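Long-range contact in CRISPR-associated protein, Cse1 family (Acidimicrobium ferrooxidans, PDB 4H3T), which probably serves as the large Cse1 subunit of a type I-E CRISPR Cascade complex, taking part in defence against invading DNA: residues L104-E118 with F258-E270. The protein carries 1 engineered substitution. Residues are numbered along the deposited sequence; the frame is centred on the assembly and turned at random.
Sequences LFSKEFPFFQVADLE and FTWQGRRIRLFPE
The irregular loop between helix 88-98 and strand 126-127 docks on strand 263-272, which pairs antiparallel with strand 275-289, by hydrogen bonds at Gln-113 and Val-114 and apolar packing at Leu-104 and Phe-105. Val-114 N donates to Ile-265 O (3.1 Å). Beside this single backbone bond, the Gln-113 side chain supplies a second acceptor, OE1, for Leu-267 N (3.0 Å), which approaches from above the carbonyl plane; its NE2 donates within the amide plane to Leu-104 O (2.8 Å) and Phe-111 O. An alanine here is likely to leave Leu-267 N without its acceptor and both loop carbonyls without their shared donor. A water joins Phe-112 O to Ile-265 N. Arg-266 runs out fully extended (chi1 179°), which carries its guanidinium to the turn at Val-114 to Leu-117, with Ala-115 O over the centre of one face and Phe-268 CE1 near the rim of the other; NH1 donates to Leu-117 O (3.0 Å). Leu-104 CG meets Leu-267 CD1, and Pro-269 CB makes a CH-pi contact with Phe-105, 3.8 Å from the ring centroid. Gln-261 NE2, held by Thr-259 O, lies over the centre of the Phe-112 ring. The buried Gln-113 amide thus ties the loop's own fold to its docking.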
ATOM      1  N   LEU A 104     -22.439  -9.100 -12.643  1.00 42.67           N
ATOM      2  CA  LEU A 104     -22.154  -9.762 -11.374  1.00 42.11           C
ATOM      3  C   LEU A 104     -22.994 -11.043 -11.152  1.00 44.57           C
ATOM      4  O   LEU A 104     -22.546 -11.945 -10.453  1.00 42.66           O
ATOM      5  CB  LEU A 104     -22.441  -8.778 -10.213  1.00 40.95           C
ATOM      6  CG  LEU A 104     -21.791  -9.088  -8.869  1.00 40.62           C
ATOM      7  CD1 LEU A 104     -20.276  -8.974  -8.941  1.00 39.13           C
ATOM      8  CD2 LEU A 104     -22.353  -8.168  -7.781  1.00 39.77           C
ATOM      9  N   PHE A 105     -24.215 -11.101 -11.706  1.00 43.16           N
ATOM     10  CA  PHE A 105     -25.105 -12.245 -11.536  1.00 44.78           C
ATOM     11  C   PHE A 105     -25.400 -12.971 -12.841  1.00 48.53           C
ATOM     12  O   PHE A 105     -26.395 -13.675 -12.920  1.00 47.67           O
ATOM     13  CB  PHE A 105     -26.406 -11.802 -10.849  1.00 46.92           C
ATOM     14  CG  PHE A 105     -26.178 -10.982  -9.593  1.00 44.82           C
ATOM     15  CD1 PHE A 105     -25.308 -11.421  -8.603  1.00 44.52           C
ATOM     16  CD2 PHE A 105     -26.807  -9.759  -9.423  1.00 44.73           C
ATOM     17  CE1 PHE A 105     -25.122 -10.675  -7.427  1.00 44.43           C
ATOM     18  CE2 PHE A 105     -26.683  -9.049  -8.227  1.00 45.76           C
ATOM     19  CZ  PHE A 105     -25.830  -9.501  -7.242  1.00 44.14           C
ATOM     20  N   SER A 106     -24.491 -12.902 -13.830  1.00 45.63           N
ATOM     21  CA  SER A 106     -24.660 -13.658 -15.073  1.00 46.86           C
ATOM     22  C   SER A 106     -24.727 -15.150 -14.736  1.00 50.72           C
ATOM     23  O   SER A 106     -23.986 -15.608 -13.870  1.00 47.88           O
ATOM     24  CB  SER A 106     -23.508 -13.403 -16.039  1.00 47.88           C
ATOM     25  OG  SER A 106     -23.530 -14.329 -17.116  1.00 52.09           O
ATOM     26  N   LYS A 107     -25.613 -15.886 -15.374  1.00 50.04           N
ATOM     27  CA  LYS A 107     -25.691 -17.335 -15.113  1.00 52.06           C
ATOM     28  C   LYS A 107     -24.534 -18.099 -15.803  1.00 55.01           C
ATOM     29  O   LYS A 107     -24.165 -19.161 -15.356  1.00 56.18           O
ATOM     30  CB  LYS A 107     -27.071 -17.896 -15.531  1.00 59.45           C
ATOM     31  CG  LYS A 107     -28.117 -17.733 -14.396  1.00 81.55           C
ATOM     32  CD  LYS A 107     -29.324 -18.662 -14.502  1.00101.93           C
ATOM     33  CE  LYS A 107     -30.454 -18.130 -15.350  1.00119.98           C
ATOM     34  NZ  LYS A 107     -31.587 -19.098 -15.400  1.00136.27           N
ATOM     35  N   GLU A 108     -23.911 -17.536 -16.815  1.00 50.73           N
ATOM     36  CA  GLU A 108     -22.819 -18.198 -17.505  1.00 49.22           C
ATOM     37  C   GLU A 108     -21.464 -17.556 -17.212  1.00 53.15           C
ATOM     38  O   GLU A 108     -20.490 -18.284 -17.072  1.00 52.56           O
ATOM     39  CB  GLU A 108     -23.131 -18.183 -19.021  1.00 52.11           C
ATOM     40  CG  GLU A 108     -22.028 -18.763 -19.879  1.00 61.32           C
ATOM     41  CD  GLU A 108     -22.348 -18.948 -21.355  1.00 87.40           C
ATOM     42  OE1 GLU A 108     -23.271 -18.274 -21.868  1.00 79.08           O
ATOM     43  OE2 GLU A 108     -21.599 -19.702 -22.018  1.00 75.69           O
ATOM     44  N   PHE A 109     -21.373 -16.215 -17.158  1.00 46.85           N
ATOM     45  CA  PHE A 109     -20.107 -15.530 -16.971  1.00 46.71           C
ATOM     46  C   PHE A 109     -20.108 -14.559 -15.779  1.00 48.14           C
ATOM     47  O   PHE A 109     -19.828 -13.372 -15.960  1.00 45.98           O
ATOM     48  CB  PHE A 109     -19.815 -14.727 -18.226  1.00 49.77           C
ATOM     49  CG  PHE A 109     -19.810 -15.487 -19.512  1.00 54.06           C
ATOM     50  CD1 PHE A 109     -18.726 -16.269 -19.861  1.00 59.88           C
ATOM     51  CD2 PHE A 109     -20.833 -15.323 -20.434  1.00 59.17           C
ATOM     52  CE1 PHE A 109     -18.677 -16.917 -21.099  1.00 64.06           C
ATOM     53  CE2 PHE A 109     -20.805 -15.993 -21.660  1.00 64.33           C
ATOM     54  CZ  PHE A 109     -19.722 -16.782 -21.987  1.00 63.63           C
ATOM     55  N   PRO A 110     -20.566 -14.981 -14.583  1.00 43.59           N
ATOM     56  CA  PRO A 110     -20.576 -14.032 -13.461  1.00 40.41           C
ATOM     57  C   PRO A 110     -19.184 -13.423 -13.270  1.00 42.80           C
ATOM     58  O   PRO A 110     -18.166 -14.125 -13.212  1.00 41.56           O
ATOM     59  CB  PRO A 110     -21.066 -14.842 -12.298  1.00 41.75           C
ATOM     60  CG  PRO A 110     -20.774 -16.251 -12.647  1.00 47.11           C
ATOM     61  CD  PRO A 110     -20.878 -16.344 -14.145  1.00 43.56           C
ATOM     62  N   PHE A 111     -19.158 -12.082 -13.166  1.00 40.08           N
ATOM     63  CA  PHE A 111     -17.913 -11.329 -13.056  1.00 37.39           C
ATOM     64  C   PHE A 111     -17.074 -11.776 -11.854  1.00 39.31           C
ATOM     65  O   PHE A 111     -17.575 -11.790 -10.735  1.00 36.47           O
ATOM     66  CB  PHE A 111     -18.217  -9.833 -12.930  1.00 37.70           C
ATOM     67  CG  PHE A 111     -16.977  -8.970 -12.811  1.00 39.20           C
ATOM     68  CD1 PHE A 111     -16.275  -8.595 -13.931  1.00 41.33           C
ATOM     69  CD2 PHE A 111     -16.527  -8.531 -11.572  1.00 40.99           C
ATOM     70  CE1 PHE A 111     -15.129  -7.811 -13.825  1.00 43.58           C
ATOM     71  CE2 PHE A 111     -15.405  -7.699 -11.474  1.00 43.13           C
ATOM     72  CZ  PHE A 111     -14.721  -7.347 -12.607  1.00 40.06           C
ATOM     73  N   PHE A 112     -15.808 -12.151 -12.096  1.00 38.32           N
ATOM     74  CA  PHE A 112     -14.834 -12.582 -11.099  1.00 36.23           C
ATOM     75  C   PHE A 112     -15.321 -13.782 -10.293  1.00 39.11           C
ATOM     76  O   PHE A 112     -14.856 -14.048  -9.145  1.00 37.44           O
ATOM     77  CB  PHE A 112     -14.438 -11.385 -10.197  1.00 38.07           C
ATOM     78  CG  PHE A 112     -13.301 -10.520 -10.683  1.00 36.47           C
ATOM     79  CD1 PHE A 112     -13.038 -10.369 -12.044  1.00 39.50           C
ATOM     80  CD2 PHE A 112     -12.434  -9.916  -9.779  1.00 37.72           C
ATOM     81  CE1 PHE A 112     -11.924  -9.633 -12.473  1.00 40.09           C
ATOM     82  CE2 PHE A 112     -11.367  -9.142 -10.219  1.00 41.39           C
ATOM     83  CZ  PHE A 112     -11.173  -8.930 -11.563  1.00 38.89           C
ATOM     84  N   GLN A 113     -16.249 -14.588 -10.920  1.00 36.57           N
ATOM     85  CA  GLN A 113     -16.839 -15.737 -10.257  1.00 38.13           C
ATOM     86  C   GLN A 113     -16.796 -16.958 -11.129  1.00 42.54           C
ATOM     87  O   GLN A 113     -16.523 -16.872 -12.334  1.00 41.79           O
ATOM     88  CB  GLN A 113     -18.286 -15.416  -9.855  1.00 37.90           C
ATOM     89  CG  GLN A 113     -18.411 -14.352  -8.771  1.00 37.61           C
ATOM     90  CD  GLN A 113     -19.791 -13.819  -8.778  1.00 42.48           C
ATOM     91  OE1 GLN A 113     -20.728 -14.484  -8.324  1.00 39.98           O
ATOM     92  NE2 GLN A 113     -20.006 -12.753  -9.512  1.00 39.73           N
ATOM     93  N   VAL A 114     -17.149 -18.095 -10.513  1.00 44.16           N
ATOM     94  CA  VAL A 114     -17.318 -19.415 -11.158  1.00 43.13           C
ATOM     95  C   VAL A 114     -18.793 -19.739 -11.060  1.00 45.16           C
ATOM     96  O   VAL A 114     -19.304 -19.964  -9.961  1.00 40.06           O
ATOM     97  CB  VAL A 114     -16.451 -20.493 -10.498  1.00 45.78           C
ATOM     98  CG1 VAL A 114     -16.693 -21.844 -11.183  1.00 45.35           C
ATOM     99  CG2 VAL A 114     -14.973 -20.083 -10.535  1.00 45.73           C
ATOM    100  N   ALA A 115     -19.482 -19.787 -12.200  1.00 44.36           N
ATOM    101  CA  ALA A 115     -20.929 -19.945 -12.230  1.00 47.71           C
ATOM    102  C   ALA A 115     -21.468 -21.208 -11.541  1.00 51.98           C
ATOM    103  O   ALA A 115     -22.581 -21.184 -10.975  1.00 51.53           O
ATOM    104  CB  ALA A 115     -21.400 -19.982 -13.668  1.00 51.35           C
ATOM    105  N   ASP A 116     -20.787 -22.327 -11.713  1.00 47.57           N
ATOM    106  CA  ASP A 116     -21.319 -23.597 -11.175  1.00 49.82           C
ATOM    107  C   ASP A 116     -20.563 -24.014  -9.934  1.00 49.93           C
ATOM    108  O   ASP A 116     -20.543 -25.183  -9.636  1.00 49.41           O
ATOM    109  CB  ASP A 116     -21.174 -24.686 -12.280  1.00 55.14           C
ATOM    110  CG  ASP A 116     -21.969 -24.360 -13.537  1.00 84.78           C
ATOM    111  OD1 ASP A 116     -23.213 -24.126 -13.420  1.00 86.16           O
ATOM    112  OD2 ASP A 116     -21.352 -24.298 -14.631  1.00 98.50           O
ATOM    113  N   LEU A 117     -19.832 -23.122  -9.294  1.00 43.45           N
ATOM    114  CA  LEU A 117     -19.047 -23.499  -8.110  1.00 43.08           C
ATOM    115  C   LEU A 117     -19.909 -24.139  -7.016  1.00 47.29           C
ATOM    116  O   LEU A 117     -20.935 -23.598  -6.654  1.00 46.76           O
ATOM    117  CB  LEU A 117     -18.342 -22.315  -7.508  1.00 41.03           C
ATOM    118  CG  LEU A 117     -17.075 -22.613  -6.641  1.00 43.30           C
ATOM    119  CD1 LEU A 117     -15.954 -23.236  -7.462  1.00 44.85           C
ATOM    120  CD2 LEU A 117     -16.562 -21.325  -6.026  1.00 43.07           C
ATOM    121  N   GLU A 118     -19.474 -25.251  -6.487  1.00 43.86           N
ATOM    122  CA  GLU A 118     -20.157 -25.960  -5.417  1.00 45.68           C
ATOM    123  C   GLU A 118     -19.172 -26.432  -4.353  1.00 50.96           C
ATOM    124  O   GLU A 118     -18.045 -26.763  -4.674  1.00 49.05           O
ATOM    125  CB  GLU A 118     -20.913 -27.195  -5.951  1.00 50.17           C
ATOM    126  CG  GLU A 118     -22.086 -26.830  -6.852  1.00 58.04           C
ATOM    127  CD  GLU A 118     -22.819 -28.039  -7.406  1.00 91.67           C
ATOM    128  OE1 GLU A 118     -22.170 -29.093  -7.601  1.00 74.22           O
ATOM    129  OE2 GLU A 118     -24.039 -27.931  -7.661  1.00 98.74           O
ATOM    130  N   PHE A 258      -3.098  -7.611 -12.748  1.00 38.74           N
ATOM    131  CA  PHE A 258      -4.008  -6.696 -12.100  1.00 37.52           C
ATOM    132  C   PHE A 258      -5.469  -7.238 -11.909  1.00 42.49           C
ATOM    133  O   PHE A 258      -6.197  -6.643 -11.155  1.00 39.80           O
ATOM    134  CB  PHE A 258      -4.065  -5.384 -12.838  1.00 37.09           C
ATOM    135  CG  PHE A 258      -2.842  -4.484 -12.792  1.00 37.13           C
ATOM    136  CD1 PHE A 258      -1.685  -4.871 -12.126  1.00 37.70           C
ATOM    137  CD2 PHE A 258      -2.856  -3.262 -13.413  1.00 39.84           C
ATOM    138  CE1 PHE A 258      -0.538  -4.038 -12.129  1.00 40.36           C
ATOM    139  CE2 PHE A 258      -1.712  -2.459 -13.472  1.00 42.04           C
ATOM    140  CZ  PHE A 258      -0.604  -2.790 -12.713  1.00 41.69           C
ATOM    141  N   THR A 259      -5.877  -8.322 -12.603  1.00 41.38           N
ATOM    142  CA  THR A 259      -7.196  -8.905 -12.484  1.00 39.21           C
ATOM    143  C   THR A 259      -7.108 -10.369 -12.074  1.00 41.86           C
ATOM    144  O   THR A 259      -8.018 -11.142 -12.340  1.00 37.77           O
ATOM    145  CB  THR A 259      -7.895  -8.748 -13.826  1.00 37.67           C
ATOM    146  OG1 THR A 259      -7.188  -9.470 -14.858  1.00 40.24           O
ATOM    147  CG2 THR A 259      -8.052  -7.300 -14.217  1.00 36.50           C
ATOM    148  N   TRP A 260      -6.025 -10.741 -11.394  1.00 37.91           N
ATOM    149  CA  TRP A 260      -5.720 -12.131 -11.097  1.00 36.17           C
ATOM    150  C   TRP A 260      -6.814 -12.815 -10.311  1.00 39.22           C
ATOM    151  O   TRP A 260      -7.223 -12.313  -9.266  1.00 37.95           O
ATOM    152  CB  TRP A 260      -4.392 -12.202 -10.294  1.00 35.84           C
ATOM    153  CG  TRP A 260      -3.768 -13.550 -10.271  1.00 37.16           C
ATOM    154  CD1 TRP A 260      -3.731 -14.423  -9.227  1.00 39.40           C
ATOM    155  CD2 TRP A 260      -3.021 -14.149 -11.329  1.00 38.36           C
ATOM    156  NE1 TRP A 260      -2.979 -15.521  -9.562  1.00 41.66           N
ATOM    157  CE2 TRP A 260      -2.526 -15.379 -10.848  1.00 43.53           C
ATOM    158  CE3 TRP A 260      -2.631 -13.726 -12.600  1.00 41.63           C
ATOM    159  CZ2 TRP A 260      -1.642 -16.164 -11.588  1.00 45.10           C
ATOM    160  CZ3 TRP A 260      -1.749 -14.504 -13.324  1.00 43.88           C
ATOM    161  CH2 TRP A 260      -1.292 -15.724 -12.832  1.00 44.38           C
ATOM    162  N   GLN A 261      -7.266 -13.946 -10.801  1.00 36.40           N
ATOM    163  CA  GLN A 261      -8.217 -14.788 -10.093  1.00 38.41           C
ATOM    164  C   GLN A 261      -7.457 -15.629  -9.097  1.00 39.80           C
ATOM    165  O   GLN A 261      -7.312 -16.860  -9.243  1.00 38.43           O
ATOM    166  CB  GLN A 261      -9.043 -15.615 -11.093  1.00 40.43           C
ATOM    167  CG  GLN A 261      -9.738 -14.757 -12.145  1.00 38.66           C
ATOM    168  CD  GLN A 261     -10.788 -13.864 -11.550  1.00 40.52           C
ATOM    169  OE1 GLN A 261     -11.885 -14.295 -11.243  1.00 38.75           O
ATOM    170  NE2 GLN A 261     -10.446 -12.629 -11.320  1.00 37.30           N
ATOM    171  N   GLY A 262      -7.138 -14.987  -7.970  1.00 37.14           N
ATOM    172  CA  GLY A 262      -6.437 -15.628  -6.861  1.00 36.33           C
ATOM    173  C   GLY A 262      -7.317 -16.521  -6.016  1.00 40.37           C
ATOM    174  O   GLY A 262      -6.814 -17.301  -5.208  1.00 37.89           O
ATOM    175  N   ARG A 263      -8.634 -16.385  -6.170  1.00 36.83           N
ATOM    176  CA  ARG A 263      -9.631 -17.206  -5.494  1.00 37.16           C
ATOM    177  C   ARG A 263     -10.634 -17.756  -6.540  1.00 40.17           C
ATOM    178  O   ARG A 263     -10.502 -17.503  -7.743  1.00 36.78           O
ATOM    179  CB  ARG A 263     -10.348 -16.377  -4.386  1.00 36.87           C
ATOM    180  CG  ARG A 263      -9.393 -15.885  -3.245  1.00 34.13           C
ATOM    181  CD  ARG A 263      -9.021 -17.027  -2.396  1.00 40.82           C
ATOM    182  NE  ARG A 263      -8.120 -16.688  -1.277  1.00 39.61           N
ATOM    183  CZ  ARG A 263      -6.788 -16.703  -1.303  1.00 42.73           C
ATOM    184  NH1 ARG A 263      -6.137 -16.944  -2.432  1.00 38.37           N
ATOM    185  NH2 ARG A 263      -6.099 -16.468  -0.203  1.00 39.53           N
ATOM    186  N   ARG A 264     -11.480 -18.650  -6.074  1.00 38.41           N
ATOM    187  CA  ARG A 264     -12.626 -19.190  -6.767  1.00 38.79           C
ATOM    188  C   ARG A 264     -13.829 -18.847  -5.886  1.00 41.12           C
ATOM    189  O   ARG A 264     -13.963 -19.341  -4.743  1.00 40.51           O
ATOM    190  CB  ARG A 264     -12.511 -20.684  -7.043  1.00 39.70           C
ATOM    191  CG  ARG A 264     -11.397 -21.031  -8.017  1.00 40.35           C
ATOM    192  CD  ARG A 264     -11.537 -20.395  -9.401  1.00 43.69           C
ATOM    193  NE  ARG A 264     -10.462 -20.866 -10.267  1.00 41.60           N
ATOM    194  CZ  ARG A 264      -9.295 -20.289 -10.455  1.00 45.89           C
ATOM    195  NH1 ARG A 264      -9.052 -19.092  -9.951  1.00 43.21           N
ATOM    196  NH2 ARG A 264      -8.385 -20.859 -11.247  1.00 46.11           N
ATOM    197  N   ILE A 265     -14.659 -17.957  -6.390  1.00 37.28           N
ATOM    198  CA  ILE A 265     -15.756 -17.392  -5.602  1.00 38.52           C
ATOM    199  C   ILE A 265     -17.063 -17.459  -6.350  1.00 40.78           C
ATOM    200  O   ILE A 265     -17.114 -17.266  -7.554  1.00 39.27           O
ATOM    201  CB  ILE A 265     -15.414 -15.918  -5.215  1.00 39.10           C
ATOM    202  CG1 ILE A 265     -14.051 -15.831  -4.435  1.00 41.18           C
ATOM    203  CG2 ILE A 265     -16.548 -15.284  -4.431  1.00 36.69           C
ATOM    204  CD1 ILE A 265     -13.629 -14.439  -4.061  1.00 38.46           C
ATOM    205  N   ARG A 266     -18.125 -17.667  -5.612  1.00 37.87           N
ATOM    206  CA  ARG A 266     -19.471 -17.607  -6.157  1.00 38.82           C
ATOM    207  C   ARG A 266     -20.353 -16.877  -5.179  1.00 39.38           C
ATOM    208  O   ARG A 266     -20.396 -17.266  -3.981  1.00 37.24           O
ATOM    209  CB  ARG A 266     -20.026 -19.017  -6.443  1.00 41.94           C
ATOM    210  CG  ARG A 266     -21.456 -19.007  -6.988  1.00 43.41           C
ATOM    211  CD  ARG A 266     -21.860 -20.397  -7.412  1.00 47.02           C
ATOM    212  NE  ARG A 266     -23.253 -20.407  -7.839  1.00 48.90           N
ATOM    213  CZ  ARG A 266     -23.961 -21.496  -8.118  1.00 61.45           C
ATOM    214  NH1 ARG A 266     -23.425 -22.700  -7.972  1.00 48.11           N
ATOM    215  NH2 ARG A 266     -25.229 -21.389  -8.512  1.00 56.67           N
ATOM    216  N   LEU A 267     -21.032 -15.809  -5.669  1.00 37.76           N
ATOM    217  CA  LEU A 267     -22.047 -15.061  -4.876  1.00 38.71           C
ATOM    218  C   LEU A 267     -23.386 -15.745  -5.082  1.00 41.74           C
ATOM    219  O   LEU A 267     -23.645 -16.251  -6.167  1.00 41.98           O
ATOM    220  CB  LEU A 267     -22.176 -13.607  -5.316  1.00 37.91           C
ATOM    221  CG  LEU A 267     -20.922 -12.765  -5.329  1.00 39.66           C
ATOM    222  CD1 LEU A 267     -21.197 -11.385  -5.932  1.00 40.96           C
ATOM    223  CD2 LEU A 267     -20.295 -12.601  -3.957  1.00 40.51           C
ATOM    224  N   PHE A 268     -24.210 -15.819  -4.066  1.00 40.86           N
ATOM    225  CA  PHE A 268     -25.559 -16.407  -4.193  1.00 41.07           C
ATOM    226  C   PHE A 268     -26.593 -15.282  -3.998  1.00 44.43           C
ATOM    227  O   PHE A 268     -27.013 -15.063  -2.877  1.00 42.19           O
ATOM    228  CB  PHE A 268     -25.753 -17.502  -3.169  1.00 43.65           C
ATOM    229  CG  PHE A 268     -24.869 -18.698  -3.452  1.00 44.79           C
ATOM    230  CD1 PHE A 268     -25.278 -19.697  -4.347  1.00 49.37           C
ATOM    231  CD2 PHE A 268     -23.594 -18.785  -2.904  1.00 45.47           C
ATOM    232  CE1 PHE A 268     -24.488 -20.834  -4.561  1.00 49.51           C
ATOM    233  CE2 PHE A 268     -22.776 -19.887  -3.169  1.00 47.07           C
ATOM    234  CZ  PHE A 268     -23.213 -20.888  -4.029  1.00 46.70           C
ATOM    235  N   PRO A 269     -26.974 -14.550  -5.051  1.00 42.66           N
ATOM    236  CA  PRO A 269     -27.930 -13.429  -4.852  1.00 43.56           C
ATOM    237  C   PRO A 269     -29.370 -13.920  -4.587  1.00 46.10           C
ATOM    238  O   PRO A 269     -29.731 -15.026  -4.958  1.00 42.17           O
ATOM    239  CB  PRO A 269     -27.861 -12.671  -6.177  1.00 45.28           C
ATOM    240  CG  PRO A 269     -27.564 -13.784  -7.213  1.00 48.21           C
ATOM    241  CD  PRO A 269     -26.536 -14.635  -6.465  1.00 43.56           C
ATOM    242  N   GLU A 270     -30.171 -13.075  -3.946  1.00 43.61           N
ATOM    243  CA  GLU A 270     -31.571 -13.375  -3.641  1.00 43.10           C
ATOM    244  C   GLU A 270     -32.377 -12.139  -3.809  1.00 45.55           C
ATOM    245  O   GLU A 270     -31.934 -11.048  -3.396  1.00 42.01           O
ATOM    246  CB  GLU A 270     -31.715 -13.928  -2.216  1.00 43.47           C
ATOM    247  CG  GLU A 270     -33.127 -14.186  -1.745  1.00 53.77           C
ATOM    248  CD  GLU A 270     -33.323 -14.492  -0.269  1.00 70.63           C
ATOM    249  OE1 GLU A 270     -32.370 -14.278   0.504  1.00 54.79           O
ATOM    250  OE2 GLU A 270     -34.440 -14.907   0.122  1.00 77.34           O
TER
HETATM  251  O   HOH W   1     -13.873 -16.655  -8.925  1.00 37.51           O